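Local coordinates for protein ribosomal silencing factor RsfS (Bacillus halodurans, PDB 2O5A) that probably silences translation by binding ribosomal protein uL14 on the large subunit and so blocking its association with the small subunit, at residues E5-A10 / G83-H88; K46-I51 / V89-E94; E65-E70 / L79-D84. All blocks are in the same frame, centred on the assembly; numbering follows the deposited sequence.

Contact 1 of 3, residues E5-A10 / G83-H88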
loop_
_atom_site.group_PDB
_atom_site.type_symbol
_atom_site.label_atom_id
_atom_site.label_comp_id
_atom_site.label_asym_id
_atom_site.label_seq_id
_atom_site.Cartn_x
_atom_site.Cartn_y
_atom_site.Cartn_z
ATOM N N GLU A 5 2.103 -0.857 -23.594
ATOM C CA GLU A 5 3.202 -1.656 -24.125
ATOM C C GLU A 5 3.946 -2.402 -23.025
ATOM O O GLU A 5 4.260 -3.583 -23.175
ATOM C CB GLU A 5 4.176 -0.774 -24.910
ATOM C CG GLU A 5 3.629 -0.311 -26.250
ATOM C CD GLU A 5 3.092 1.105 -26.208
ATOM O OE1 GLU A 5 2.562 1.568 -27.239
ATOM O OE2 GLU A 5 3.201 1.755 -25.148
ATOM N N LEU A 6 4.232 -1.716 -21.924
ATOM C CA LEU A 6 4.927 -2.345 -20.808
ATOM C C LEU A 6 3.898 -3.175 -20.050
ATOM O O LEU A 6 4.162 -4.312 -19.654
ATOM C CB LEU A 6 5.511 -1.285 -19.869
ATOM C CG LEU A 6 6.973 -1.421 -19.429
ATOM C CD1 LEU A 6 7.128 -0.817 -18.039
ATOM C CD2 LEU A 6 7.394 -2.883 -19.406
ATOM N N LEU A 7 2.719 -2.590 -19.863
ATOM C CA LEU A 7 1.624 -3.239 -19.154
ATOM C C LEU A 7 1.235 -4.570 -19.789
ATOM O O LEU A 7 1.076 -5.570 -19.090
ATOM C CB LEU A 7 0.414 -2.305 -19.102
ATOM C CG LEU A 7 -0.755 -2.719 -18.205
ATOM C CD1 LEU A 7 -0.258 -2.999 -16.795
ATOM C CD2 LEU A 7 -1.796 -1.610 -18.195
ATOM N N GLN A 8 1.071 -4.586 -21.111
ATOM C CA GLN A 8 0.718 -5.823 -21.802
ATOM C C GLN A 8 1.883 -6.791 -21.703
ATOM O O GLN A 8 1.703 -8.008 -21.713
ATOM C CB GLN A 8 0.417 -5.574 -23.282
ATOM C CG GLN A 8 -1.041 -5.319 -23.606
ATOM C CD GLN A 8 -1.382 -5.709 -25.032
ATOM O OE1 GLN A 8 -0.728 -5.274 -25.980
ATOM N NE2 GLN A 8 -2.410 -6.536 -25.190
ATOM N N LEU A 9 3.084 -6.230 -21.614
ATOM C CA LEU A 9 4.300 -7.023 -21.510
ATOM C C LEU A 9 4.300 -7.734 -20.161
ATOM O O LEU A 9 4.656 -8.909 -20.065
ATOM C CB LEU A 9 5.525 -6.112 -21.626
ATOM C CG LEU A 9 6.881 -6.767 -21.899
ATOM C CD1 LEU A 9 6.818 -7.561 -23.194
ATOM C CD2 LEU A 9 7.948 -5.693 -21.995
ATOM N N ALA A 10 3.887 -7.011 -19.125
ATOM C CA ALA A 10 3.832 -7.554 -17.775
ATOM C C ALA A 10 2.651 -8.508 -17.608
ATOM O O ALA A 10 2.768 -9.540 -16.947
ATOM C CB ALA A 10 3.736 -6.416 -16.764
ATOM N N GLY A 83 9.373 0.518 -13.628
ATOM C CA GLY A 83 9.324 1.913 -14.023
ATOM C C GLY A 83 7.907 2.439 -14.131
ATOM O O GLY A 83 7.236 2.659 -13.121
ATOM N N ASP A 84 7.448 2.643 -15.359
ATOM C CA ASP A 84 6.102 3.143 -15.598
ATOM C C ASP A 84 5.065 2.162 -15.066
ATOM O O ASP A 84 3.919 2.531 -14.807
ATOM C CB ASP A 84 5.885 3.358 -17.090
ATOM C CG ASP A 84 6.805 4.417 -17.667
ATOM O OD1 ASP A 84 6.788 5.559 -17.163
ATOM O OD2 ASP A 84 7.542 4.107 -18.627
ATOM N N VAL A 85 5.476 0.908 -14.913
ATOM C CA VAL A 85 4.599 -0.136 -14.399
ATOM C C VAL A 85 5.254 -0.819 -13.206
ATOM O O VAL A 85 6.453 -1.102 -13.214
ATOM C CB VAL A 85 4.288 -1.212 -15.472
ATOM C CG1 VAL A 85 3.719 -2.464 -14.810
ATOM C CG2 VAL A 85 3.294 -0.664 -16.482
ATOM N N VAL A 86 4.457 -1.068 -12.175
ATOM C CA VAL A 86 4.937 -1.732 -10.971
ATOM C C VAL A 86 4.043 -2.934 -10.725
ATOM O O VAL A 86 2.834 -2.791 -10.550
ATOM C CB VAL A 86 4.872 -0.795 -9.752
ATOM C CG1 VAL A 86 5.231 -1.560 -8.488
ATOM C CG2 VAL A 86 5.819 0.374 -9.949
ATOM N N VAL A 87 4.640 -4.120 -10.716
ATOM C CA VAL A 87 3.879 -5.343 -10.507
ATOM C C VAL A 87 3.937 -5.832 -9.066
ATOM O O VAL A 87 4.991 -5.811 -8.428
ATOM C CB VAL A 87 4.389 -6.477 -11.424
ATOM C CG1 VAL A 87 3.463 -7.683 -11.329
ATOM C CG2 VAL A 87 4.482 -5.981 -12.857
ATOM N N HIS A 88 2.786 -6.271 -8.565
ATOM C CA HIS A 88 2.676 -6.795 -7.209
ATOM C C HIS A 88 2.183 -8.235 -7.271
ATOM O O HIS A 88 1.033 -8.491 -7.625
ATOM C CB HIS A 88 1.693 -5.965 -6.380
ATOM C CG HIS A 88 2.195 -4.596 -6.036
ATOM N ND1 HIS A 88 2.230 -3.566 -6.948
ATOM C CD2 HIS A 88 2.676 -4.090 -4.877
ATOM C CE1 HIS A 88 2.711 -2.480 -6.367
ATOM N NE2 HIS A 88 2.991 -2.774 -5.107
#

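Contact 2 of 3, residues K46-I51 / V89-E94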
loop_
_atom_site.group_PDB
_atom_site.type_symbol
_atom_site.label_atom_id
_atom_site.label_comp_id
_atom_site.label_asym_id
_atom_site.label_seq_id
_atom_site.Cartn_x
_atom_site.Cartn_y
_atom_site.Cartn_z
ATOM N N LYS A 46 6.069 -21.086 -4.288
ATOM C CA LYS A 46 6.797 -21.517 -5.479
ATOM C C LYS A 46 6.163 -20.892 -6.715
ATOM O O LYS A 46 6.859 -20.527 -7.663
ATOM C CB LYS A 46 6.763 -23.041 -5.621
ATOM C CG LYS A 46 7.408 -23.538 -6.913
ATOM C CD LYS A 46 7.115 -25.005 -7.162
ATOM C CE LYS A 46 7.748 -25.478 -8.460
ATOM N NZ LYS A 46 7.425 -26.901 -8.749
ATOM N N GLN A 47 4.839 -20.775 -6.707
ATOM C CA GLN A 47 4.134 -20.196 -7.844
ATOM C C GLN A 47 4.345 -18.688 -7.881
ATOM O O GLN A 47 4.436 -18.097 -8.952
ATOM C CB GLN A 47 2.635 -20.486 -7.767
ATOM C CG GLN A 47 1.937 -20.397 -9.119
ATOM C CD GLN A 47 0.469 -20.045 -9.005
ATOM O OE1 GLN A 47 -0.154 -20.256 -7.965
ATOM N NE2 GLN A 47 -0.097 -19.517 -10.083
ATOM N N VAL A 48 4.412 -18.073 -6.705
ATOM C CA VAL A 48 4.618 -16.633 -6.616
ATOM C C VAL A 48 5.985 -16.262 -7.181
ATOM O O VAL A 48 6.122 -15.265 -7.891
ATOM C CB VAL A 48 4.526 -16.146 -5.155
ATOM C CG1 VAL A 48 4.972 -14.696 -5.060
ATOM C CG2 VAL A 48 3.099 -16.294 -4.653
ATOM N N GLN A 49 6.992 -17.071 -6.865
ATOM C CA GLN A 49 8.342 -16.826 -7.353
ATOM C C GLN A 49 8.451 -17.124 -8.844
ATOM O O GLN A 49 9.232 -16.492 -9.552
ATOM C CB GLN A 49 9.353 -17.667 -6.569
ATOM C CG GLN A 49 9.687 -17.090 -5.203
ATOM C CD GLN A 49 10.596 -17.984 -4.383
ATOM O OE1 GLN A 49 11.120 -17.570 -3.350
ATOM N NE2 GLN A 49 10.782 -19.219 -4.836
ATOM N N ALA A 50 7.668 -18.088 -9.318
ATOM C CA ALA A 50 7.686 -18.441 -10.731
ATOM C C ALA A 50 7.209 -17.236 -11.537
ATOM O O ALA A 50 7.789 -16.884 -12.563
ATOM C CB ALA A 50 6.775 -19.634 -10.983
ATOM N N ILE A 51 6.151 -16.601 -11.046
ATOM C CA ILE A 51 5.578 -15.431 -11.693
ATOM C C ILE A 51 6.585 -14.292 -11.690
ATOM O O ILE A 51 6.892 -13.712 -12.731
ATOM C CB ILE A 51 4.323 -14.960 -10.949
ATOM C CG1 ILE A 51 3.297 -16.095 -10.933
ATOM C CG2 ILE A 51 3.811 -13.661 -11.557
ATOM C CD1 ILE A 51 2.015 -15.820 -10.211
ATOM N N VAL A 89 3.058 -9.172 -6.928
ATOM C CA VAL A 89 2.703 -10.584 -6.945
ATOM C C VAL A 89 2.533 -11.081 -5.515
ATOM O O VAL A 89 3.513 -11.294 -4.802
ATOM C CB VAL A 89 3.795 -11.427 -7.646
ATOM C CG1 VAL A 89 3.373 -12.888 -7.697
ATOM C CG2 VAL A 89 4.037 -10.898 -9.052
ATOM N N PHE A 90 1.283 -11.260 -5.099
ATOM C CA PHE A 90 0.990 -11.725 -3.752
ATOM C C PHE A 90 0.781 -13.227 -3.668
ATOM O O PHE A 90 0.542 -13.899 -4.671
ATOM C CB PHE A 90 -0.278 -11.063 -3.203
ATOM C CG PHE A 90 -0.164 -9.584 -2.998
ATOM C CD1 PHE A 90 -0.267 -8.709 -4.073
ATOM C CD2 PHE A 90 0.015 -9.064 -1.722
ATOM C CE1 PHE A 90 -0.196 -7.335 -3.879
ATOM C CE2 PHE A 90 0.089 -7.692 -1.517
ATOM C CZ PHE A 90 -0.020 -6.824 -2.597
ATOM N N HIS A 91 0.877 -13.739 -2.448
ATOM C CA HIS A 91 0.641 -15.147 -2.175
ATOM C C HIS A 91 -0.830 -15.127 -1.776
ATOM O O HIS A 91 -1.241 -14.282 -0.980
ATOM C CB HIS A 91 1.516 -15.620 -1.010
ATOM C CG HIS A 91 1.298 -17.051 -0.630
ATOM N ND1 HIS A 91 0.125 -17.501 -0.061
ATOM C CD2 HIS A 91 2.104 -18.136 -0.734
ATOM C CE1 HIS A 91 0.220 -18.798 0.171
ATOM N NE2 HIS A 91 1.407 -19.207 -0.229
ATOM N N LYS A 92 -1.620 -16.036 -2.332
ATOM C CA LYS A 92 -3.050 -16.070 -2.041
ATOM C C LYS A 92 -3.395 -15.885 -0.561
ATOM O O LYS A 92 -4.494 -15.441 -0.231
ATOM C CB LYS A 92 -3.663 -17.378 -2.559
ATOM C CG LYS A 92 -3.853 -18.453 -1.504
ATOM C CD LYS A 92 -4.495 -19.692 -2.101
ATOM C CE LYS A 92 -5.189 -20.517 -1.032
ATOM N NZ LYS A 92 -4.249 -20.955 0.034
ATOM N N ASP A 93 -2.459 -16.217 0.325
ATOM C CA ASP A 93 -2.694 -16.082 1.761
ATOM C C ASP A 93 -2.175 -14.788 2.382
ATOM O O ASP A 93 -2.291 -14.593 3.592
ATOM C CB ASP A 93 -2.088 -17.271 2.516
ATOM C CG ASP A 93 -2.827 -18.569 2.260
ATOM O OD1 ASP A 93 -4.076 -18.542 2.211
ATOM O OD2 ASP A 93 -2.164 -19.618 2.122
ATOM N N GLU A 94 -1.605 -13.904 1.567
ATOM C CA GLU A 94 -1.083 -12.639 2.079
ATOM C C GLU A 94 -2.233 -11.711 2.467
ATOM O O GLU A 94 -3.141 -11.473 1.672
ATOM C CB GLU A 94 -0.198 -11.964 1.026
ATOM C CG GLU A 94 0.640 -10.809 1.564
ATOM C CD GLU A 94 1.543 -11.228 2.711
ATOM O OE1 GLU A 94 2.297 -10.375 3.225
ATOM O OE2 GLU A 94 1.496 -12.411 3.099
#

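Contact 3 of 3, residues E65-E70 / L79-D84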
loop_
_atom_site.group_PDB
_atom_site.type_symbol
_atom_site.label_atom_id
_atom_site.label_comp_id
_atom_site.label_asym_id
_atom_site.label_seq_id
_atom_site.Cartn_x
_atom_site.Cartn_y
_atom_site.Cartn_z
ATOM N N GLU A 65 14.757 -1.971 -17.645
ATOM C CA GLU A 65 15.465 -1.919 -16.418
ATOM C C GLU A 65 14.583 -2.115 -15.255
ATOM O O GLU A 65 13.660 -1.396 -15.069
ATOM C CB GLU A 65 16.154 -0.598 -16.244
ATOM C CG GLU A 65 16.714 0.033 -17.506
ATOM C CD GLU A 65 18.079 -0.488 -17.907
ATOM O OE1 GLU A 65 18.267 -0.876 -19.072
ATOM O OE2 GLU A 65 18.963 -0.495 -17.060
ATOM N N ILE A 66 14.914 -3.097 -14.439
ATOM C CA ILE A 66 14.135 -3.390 -13.242
ATOM C C ILE A 66 14.672 -2.487 -12.140
ATOM O O ILE A 66 15.802 -2.654 -11.680
ATOM C CB ILE A 66 14.277 -4.866 -12.802
ATOM C CG1 ILE A 66 13.722 -5.792 -13.887
ATOM C CG2 ILE A 66 13.522 -5.100 -11.500
ATOM C CD1 ILE A 66 13.887 -7.266 -13.586
ATOM N N LYS A 67 13.856 -1.525 -11.730
ATOM C CA LYS A 67 14.251 -0.580 -10.699
ATOM C C LYS A 67 14.238 -1.195 -9.307
ATOM O O LYS A 67 15.122 -0.924 -8.492
ATOM C CB LYS A 67 13.335 0.644 -10.752
ATOM C CG LYS A 67 13.282 1.278 -12.132
ATOM C CD LYS A 67 12.741 2.692 -12.088
ATOM C CE LYS A 67 12.954 3.379 -13.426
ATOM N NZ LYS A 67 12.748 4.848 -13.340
ATOM N N ARG A 68 13.237 -2.027 -9.039
ATOM C CA ARG A 68 13.125 -2.677 -7.742
ATOM C C ARG A 68 12.585 -4.097 -7.826
ATOM O O ARG A 68 11.879 -4.459 -8.764
ATOM C CB ARG A 68 12.220 -1.866 -6.808
ATOM C CG ARG A 68 12.867 -0.642 -6.184
ATOM C CD ARG A 68 11.937 -0.036 -5.146
ATOM N NE ARG A 68 10.727 0.518 -5.751
ATOM C CZ ARG A 68 9.589 0.721 -5.095
ATOM N NH1 ARG A 68 9.494 0.413 -3.810
ATOM N NH2 ARG A 68 8.543 1.238 -5.726
ATOM N N LEU A 69 12.938 -4.890 -6.823
ATOM C CA LEU A 69 12.496 -6.271 -6.708
ATOM C C LEU A 69 12.685 -6.616 -5.240
ATOM O O LEU A 69 13.810 -6.780 -4.768
ATOM C CB LEU A 69 13.336 -7.191 -7.596
ATOM C CG LEU A 69 12.835 -8.637 -7.674
ATOM C CD1 LEU A 69 13.170 -9.228 -9.032
ATOM C CD2 LEU A 69 13.443 -9.455 -6.549
ATOM N N GLU A 70 11.573 -6.709 -4.516
ATOM C CA GLU A 70 11.630 -6.989 -3.090
ATOM C C GLU A 70 10.650 -8.072 -2.651
ATOM O O GLU A 70 9.555 -8.198 -3.199
ATOM C CB GLU A 70 11.356 -5.695 -2.317
ATOM C CG GLU A 70 12.230 -4.527 -2.766
ATOM C CD GLU A 70 11.940 -3.246 -2.013
ATOM O OE1 GLU A 70 12.494 -2.194 -2.394
ATOM O OE2 GLU A 70 11.164 -3.288 -1.037
ATOM N N LEU A 79 7.501 -7.385 -5.079
ATOM C CA LEU A 79 7.289 -6.142 -5.806
ATOM C C LEU A 79 8.356 -6.010 -6.883
ATOM O O LEU A 79 9.551 -6.025 -6.591
ATOM C CB LEU A 79 7.352 -4.949 -4.842
ATOM C CG LEU A 79 7.039 -3.548 -5.382
ATOM C CD1 LEU A 79 6.720 -2.620 -4.222
ATOM C CD2 LEU A 79 8.210 -3.017 -6.195
ATOM N N ILE A 80 7.916 -5.900 -8.132
ATOM C CA ILE A 80 8.829 -5.762 -9.257
ATOM C C ILE A 80 8.602 -4.401 -9.894
ATOM O O ILE A 80 7.599 -4.188 -10.576
ATOM C CB ILE A 80 8.576 -6.851 -10.319
ATOM C CG1 ILE A 80 8.635 -8.233 -9.671
ATOM C CG2 ILE A 80 9.617 -6.753 -11.426
ATOM C CD1 ILE A 80 7.460 -8.542 -8.771
ATOM N N ASP A 81 9.529 -3.481 -9.665
ATOM C CA ASP A 81 9.421 -2.137 -10.214
ATOM C C ASP A 81 10.018 -2.088 -11.619
ATOM O O ASP A 81 11.234 -2.190 -11.789
ATOM C CB ASP A 81 10.153 -1.139 -9.318
ATOM C CG ASP A 81 9.696 0.289 -9.537
ATOM O OD1 ASP A 81 9.227 0.598 -10.654
ATOM O OD2 ASP A 81 9.816 1.104 -8.598
ATOM N N LEU A 82 9.159 -1.930 -12.622
ATOM C CA LEU A 82 9.608 -1.867 -14.007
ATOM C C LEU A 82 9.577 -0.435 -14.532
ATOM O O LEU A 82 9.739 -0.200 -15.730
ATOM C CB LEU A 82 8.729 -2.754 -14.891
ATOM C CG LEU A 82 8.666 -4.244 -14.536
ATOM C CD1 LEU A 82 7.665 -4.938 -15.448
ATOM C CD2 LEU A 82 10.044 -4.875 -14.676
ATOM N N GLY A 83 9.373 0.518 -13.628
ATOM C CA GLY A 83 9.324 1.913 -14.023
ATOM C C GLY A 83 7.907 2.439 -14.131
ATOM O O GLY A 83 7.236 2.659 -13.121
ATOM N N ASP A 84 7.448 2.643 -15.359
ATOM C CA ASP A 84 6.102 3.143 -15.598
ATOM C C ASP A 84 5.065 2.162 -15.066
ATOM O O ASP A 84 3.919 2.531 -14.807
ATOM C CB ASP A 84 5.885 3.358 -17.090
ATOM C CG ASP A 84 6.805 4.417 -17.667
ATOM O OD1 ASP A 84 6.788 5.559 -17.163
ATOM O OD2 ASP A 84 7.542 4.107 -18.627
#

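Contact 1 of 3, residues E5-A10 / G83-H88
L7 of helix 4-16 lies over V85 with the CA atoms 6.4 Å apart, and nearly one helical turn further on A10 pairs with V87, CA to CA 7.6 Å. The axes of helix 5-10 and strand 85-88 approach to 9.1 Å and run almost the same way, at 21° to each other. The N-terminal helix thus packs lengthwise on strand 85-91, in the middle of the mixed sheet, as expected of an alpha/beta fold.

V85 carries most of the contact. L6 slides past it in the opposite direction, its CD1 settling 3.8 Å from V85 CB and also brushing the backbone of D84. The two methyls of V85 divide the helix between them. With CG1 anti to the backbone N (chi1 164°), CG2 stands beside that nitrogen and reaches for the backbone of L7, 3.9 Å from L7 N. CG1 points onward along the strand instead, to A10 CB at 4.4 Å. A10 sits near both valines, its single methyl carbon 4.0 Å from V87 CG2. V86, between the two, turns to the other face of the sheet and meets L79 and D81. F36 and L38 of strand 36-42 extend the floor beneath L7 and A10, while L55 of helix 45-61 touches both A10 and V87.

Everything that meets here is hydrocarbon or backbone. Main-chain bonding is made to other partners: A10 N bonds to L6 O inside the helix, and D84, V86, V87 and H88 pair with F36, L38 and I80. The helix is therefore held on the strand by apolar contact, largely buried, with the carboxylate of D84 kept at the border, about 3 Å from a bound manganese ion.

Contact 2 of 3, residues K46-I51 / V89-E94
V48 and I51, one turn apart on helix 45-61, close over V89 and the residues after it, in the helix-on-sheet packing of the alpha/beta fold of the Iojap/RsfS family. The helix runs antiparallel to strand 89-91, at 175°, with the axes 8.2 Å apart.

The apolar part centres on V89. Its side chain and that of V48 pass in opposite directions, and V89 CG1, anti to the backbone N (chi1 -178°), touches both helix residues: it lies 3.6 Å from V48 CG1 and also near CB, CG2 and CD1 of I51. V89 CG2 meets the branch methyl I51 CG2 at 3.7 Å, the two side chains crossing obliquely.

A second group of contacts sets a methyl against backbone. V48 CG2 comes in beside the F90-H91 peptide, at the side bearing F90 O (3.5 Å) and H91 CA, and touches H91 CB as well. The carbonyl of F90 therefore has a hydrocarbon neighbour on the helix side, while the backbone of F90 pairs with C40 and G42 of strand 36-42. The F90 ring leaves on the opposite face and stacks on W77.

The polar interactions of segment 89-94 gather at the end of the strand, where H91 to E94 form a type I beta turn. Its closing bond runs from E94 N to H91 O, and at the turn's corner K92 NZ makes a weak salt bridge to D93 OD2, at 3.2 Å.

Contact 3 of 3, residues E65-E70 / L79-D84
R68 and D81 face each other in the antiparallel beta hairpin of strands 68-70 and 77-81, at a classic bulge where K67 and R68 both lie opposite D81. D81 O takes the amide of K67 at 2.7 Å and that of R68 only weakly, while D81 N bonds to R68 O. Beyond the bulge the pairing is regular, E70 and L79 exchanging two backbone bonds.

The R68 side chain starts with CB beside D81 CB, and CG continues past the same carbon. A bend at chi3 (-67°) then turns the NE and NH2 edge towards D81 OD2. R68 NE donates to D81 OD2 at 3.0 Å, meeting the anti lone pair of that oxygen, and NH2 reaches the same oxygen at 3.1 Å from above the carboxylate plane. This side-on, two-nitrogen salt bridge leaves the two planes 65° apart, although OD2 lies in the guanidinium plane. L79 supports the group: its CD2 sits over the centre of one face, 4.1 Å from CZ, and CD1 nears NH1. K102 of the second subunit also packs on R68. The aspartate's other oxygen makes an Asx turn, D81 OD1 accepting from G83 N at 3.0 Å.

In the fold
Strand 85-91 ties the set together: contact 1 puts the N-terminal helix on its first half, and contact 2 puts helix 45-61 on its last residues, with centres about 17 Å apart on opposite sides of the chain's centre. Contact 3, the hairpin, joins the same sheet next door, its centre about 9 Å from that of contact 1. The two share G83 and D84, and V87 O probably accepts a hydrogen bond from I80 N, at 2.9 Å. Contacts 2 and 3 meet more lightly, through V89 CG2 and I80 CD1. Manganese ions lie near both ends of strand 85-91, one about 3 Å from the D84 side chain, another about 7 Å from that of H91, too far for coordination.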